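Local coordinates for polar amino acid ABC uptake transporter substrate binding protein (Streptococcus thermophilus LMG 18311, PDB 3HV1) that probably captures a polar amino acid outside the cell and delivers it to an ABC uptake transporter, at residues V159-F164 with L168-S173. Numbering follows the deposited sequence.
Sequences VQYSTF and LIDLNS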
ATOM      1  N   VAL A 159      19.358  26.311  11.616  1.00 36.50           N
ATOM      2  CA  VAL A 159      20.342  27.076  10.879  1.00 33.75           C
ATOM      3  C   VAL A 159      20.186  26.654   9.422  1.00 35.24           C
ATOM      4  O   VAL A 159      20.332  25.473   9.084  1.00 31.31           O
ATOM      5  CB  VAL A 159      21.762  26.756  11.371  1.00 32.96           C
ATOM      6  CG1 VAL A 159      22.776  27.646  10.671  1.00 34.58           C
ATOM      7  CG2 VAL A 159      21.838  26.943  12.872  1.00 34.17           C
ATOM      8  N   GLN A 160      19.872  27.613   8.558  1.00 35.19           N
ATOM      9  CA  GLN A 160      19.688  27.307   7.148  1.00 37.31           C
ATOM     10  C   GLN A 160      20.991  27.363   6.366  1.00 38.13           C
ATOM     11  O   GLN A 160      21.849  28.208   6.617  1.00 37.44           O
ATOM     12  CB  GLN A 160      18.666  28.260   6.523  1.00 39.47           C
ATOM     13  CG  GLN A 160      17.259  28.083   7.058  1.00 42.51           C
ATOM     14  CD  GLN A 160      16.242  28.897   6.284  1.00 44.73           C
ATOM     15  OE1 GLN A 160      16.106  28.747   5.066  1.00 45.67           O
ATOM     16  NE2 GLN A 160      15.520  29.765   6.987  1.00 44.39           N
ATOM     17  N   TYR A 161      21.129  26.446   5.416  1.00 37.86           N
ATOM     18  CA  TYR A 161      22.312  26.370   4.581  1.00 39.20           C
ATOM     19  C   TYR A 161      21.875  26.370   3.130  1.00 41.25           C
ATOM     20  O   TYR A 161      20.849  25.790   2.786  1.00 42.41           O
ATOM     21  CB  TYR A 161      23.091  25.096   4.900  1.00 36.02           C
ATOM     22  CG  TYR A 161      23.781  25.138   6.244  1.00 33.91           C
ATOM     23  CD1 TYR A 161      25.118  25.517   6.347  1.00 33.59           C
ATOM     24  CD2 TYR A 161      23.096  24.807   7.413  1.00 33.05           C
ATOM     25  CE1 TYR A 161      25.762  25.563   7.583  1.00 32.98           C
ATOM     26  CE2 TYR A 161      23.728  24.849   8.658  1.00 32.19           C
ATOM     27  CZ  TYR A 161      25.061  25.225   8.735  1.00 33.33           C
ATOM     28  OH  TYR A 161      25.704  25.250   9.956  1.00 33.16           O
ATOM     29  N   SER A 162      22.655  27.027   2.280  1.00 44.39           N
ATOM     30  CA  SER A 162      22.331  27.104   0.863  1.00 47.94           C
ATOM     31  C   SER A 162      22.579  25.773   0.170  1.00 49.49           C
ATOM     32  O   SER A 162      21.778  25.334  -0.658  1.00 50.70           O
ATOM     33  CB  SER A 162      23.162  28.196   0.189  1.00 49.16           C
ATOM     34  OG  SER A 162      22.871  29.469   0.744  1.00 50.96           O
ATOM     35  N   THR A 163      23.688  25.128   0.519  1.00 50.18           N
ATOM     36  CA  THR A 163      24.047  23.849  -0.078  1.00 50.15           C
ATOM     37  C   THR A 163      24.239  22.769   0.976  1.00 49.83           C
ATOM     38  O   THR A 163      24.552  23.059   2.129  1.00 48.61           O
ATOM     39  CB  THR A 163      25.352  23.965  -0.890  1.00 51.49           C
ATOM     40  OG1 THR A 163      26.426  24.329  -0.013  1.00 51.26           O
ATOM     41  CG2 THR A 163      25.217  25.026  -1.977  1.00 51.59           C
ATOM     42  N   PHE A 164      24.051  21.518   0.569  1.00 49.53           N
ATOM     43  CA  PHE A 164      24.220  20.389   1.473  1.00 49.08           C
ATOM     44  C   PHE A 164      25.681  20.291   1.892  1.00 48.54           C
ATOM     45  O   PHE A 164      25.990  19.870   3.006  1.00 47.95           O
ATOM     46  CB  PHE A 164      23.815  19.088   0.779  1.00 50.10           C
ATOM     47  CG  PHE A 164      24.042  17.863   1.617  1.00 50.40           C
ATOM     48  CD1 PHE A 164      23.176  17.543   2.655  1.00 50.93           C
ATOM     49  CD2 PHE A 164      25.139  17.041   1.383  1.00 52.14           C
ATOM     50  CE1 PHE A 164      23.400  16.423   3.452  1.00 50.77           C
ATOM     51  CE2 PHE A 164      25.372  15.917   2.176  1.00 51.03           C
ATOM     52  CZ  PHE A 164      24.499  15.610   3.210  1.00 51.13           C
ATOM     53  N   LEU A 168      27.116  19.947   5.676  1.00 24.42           N
ATOM     54  CA  LEU A 168      27.942  18.831   6.135  1.00 24.61           C
ATOM     55  C   LEU A 168      29.254  19.334   6.743  1.00 23.48           C
ATOM     56  O   LEU A 168      29.701  18.837   7.771  1.00 23.83           O
ATOM     57  CB  LEU A 168      28.242  17.879   4.977  1.00 26.42           C
ATOM     58  CG  LEU A 168      28.943  16.573   5.368  1.00 27.04           C
ATOM     59  CD1 LEU A 168      28.039  15.792   6.307  1.00 27.85           C
ATOM     60  CD2 LEU A 168      29.261  15.746   4.128  1.00 29.78           C
ATOM     61  N   ILE A 169      29.878  20.323   6.106  1.00 24.92           N
ATOM     62  CA  ILE A 169      31.122  20.869   6.635  1.00 23.95           C
ATOM     63  C   ILE A 169      30.909  21.250   8.092  1.00 23.73           C
ATOM     64  O   ILE A 169      31.698  20.893   8.959  1.00 24.32           O
ATOM     65  CB  ILE A 169      31.576  22.118   5.835  1.00 26.84           C
ATOM     66  CG1 ILE A 169      32.088  21.686   4.459  1.00 28.24           C
ATOM     67  CG2 ILE A 169      32.659  22.875   6.607  1.00 25.53           C
ATOM     68  CD1 ILE A 169      32.437  22.828   3.527  1.00 32.45           C
ATOM     69  N   ASP A 170      29.825  21.966   8.363  1.00 24.90           N
ATOM     70  CA  ASP A 170      29.529  22.382   9.722  1.00 25.96           C
ATOM     71  C   ASP A 170      29.157  21.218  10.638  1.00 25.90           C
ATOM     72  O   ASP A 170      29.428  21.258  11.837  1.00 26.86           O
ATOM     73  CB  ASP A 170      28.421  23.434   9.718  1.00 27.86           C
ATOM     74  CG  ASP A 170      28.919  24.803   9.256  1.00 29.30           C
ATOM     75  OD1 ASP A 170      30.082  24.901   8.808  1.00 28.73           O
ATOM     76  OD2 ASP A 170      28.141  25.772   9.342  1.00 29.94           O
ATOM     77  N   LEU A 171      28.529  20.183  10.085  1.00 25.19           N
ATOM     78  CA  LEU A 171      28.175  19.029  10.909  1.00 21.73           C
ATOM     79  C   LEU A 171      29.476  18.323  11.285  1.00 19.92           C
ATOM     80  O   LEU A 171      29.634  17.884  12.416  1.00 22.55           O
ATOM     81  CB  LEU A 171      27.258  18.052  10.152  1.00 23.19           C
ATOM     82  CG  LEU A 171      26.714  16.864  10.959  1.00 20.57           C
ATOM     83  CD1 LEU A 171      25.706  17.367  12.000  1.00 20.78           C
ATOM     84  CD2 LEU A 171      26.036  15.855  10.037  1.00 23.31           C
ATOM     85  N   ASN A 172      30.408  18.225  10.335  1.00 19.35           N
ATOM     86  CA  ASN A 172      31.691  17.561  10.588  1.00 22.18           C
ATOM     87  C   ASN A 172      32.577  18.295  11.592  1.00 23.90           C
ATOM     88  O   ASN A 172      33.313  17.668  12.353  1.00 22.42           O
ATOM     89  CB  ASN A 172      32.468  17.367   9.275  1.00 23.14           C
ATOM     90  CG  ASN A 172      31.797  16.378   8.347  1.00 26.72           C
ATOM     91  OD1 ASN A 172      31.088  15.481   8.805  1.00 28.52           O
ATOM     92  ND2 ASN A 172      32.022  16.522   7.042  1.00 27.38           N
ATOM     93  N   SER A 173      32.500  19.624  11.592  1.00 25.07           N
ATOM     94  CA  SER A 173      33.308  20.442  12.490  1.00 28.12           C
ATOM     95  C   SER A 173      32.667  20.604  13.862  1.00 28.13           C
ATOM     96  O   SER A 173      33.321  21.047  14.806  1.00 27.67           O
ATOM     97  CB  SER A 173      33.520  21.834  11.891  1.00 29.09           C
ATOM     98  OG  SER A 173      32.342  22.607  12.034  1.00 31.34           O
TER
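With CG anti to the carbonyl carbon in both residues (chi1 -71° in Y161, -75° in D170), the phenol of Y161 and the carboxylate of D170 are brought together, one from the last residue of a strand, the other from the helix that follows it. They meet in a short hydrogen bond, Y161 OH donating to D170 OD2 at 2.6 Å. The acceptor uses its anti lone pair, the one turned away from OD1, and OD2 lies at the edge of the phenol ring, near its plane. That approach also brings the ring carbon Y161 CE1 to 3.0 Å from D170 OD2. Ring and carboxylate stand almost at right angles, their planes 79° apart. A phenol donor of this kind would tend to favour the charged form of the aspartate.

The contact joins strand 158-161 to helix 164-173, the strand-turn-helix part of a beta-alpha-beta crossover that continues into strand 178-182; strand 130-133 lies between the two strands and runs parallel to both. This is the alpha/beta architecture of a family 3 solute-binding protein; the centre of the contact lies about 22 Å from the centre of the chain, and the contact is partly buried.

T163 occupies the N-cap position of the helix, and in the first turn the amide of L168 donates to F164 O in a nearly straight bond of 2.9 Å. Beside this bond the apolar side chains touch loosely, F164 CE2 and L168 CD2 being 4.4 Å apart in an oblique approach. The F164 ring also stacks with Y189 and packs on L179 and I181 of strand 178-182, while L168 leans on Y199. The Y161 side chain also touches A167 of the same helix and I176 beyond it.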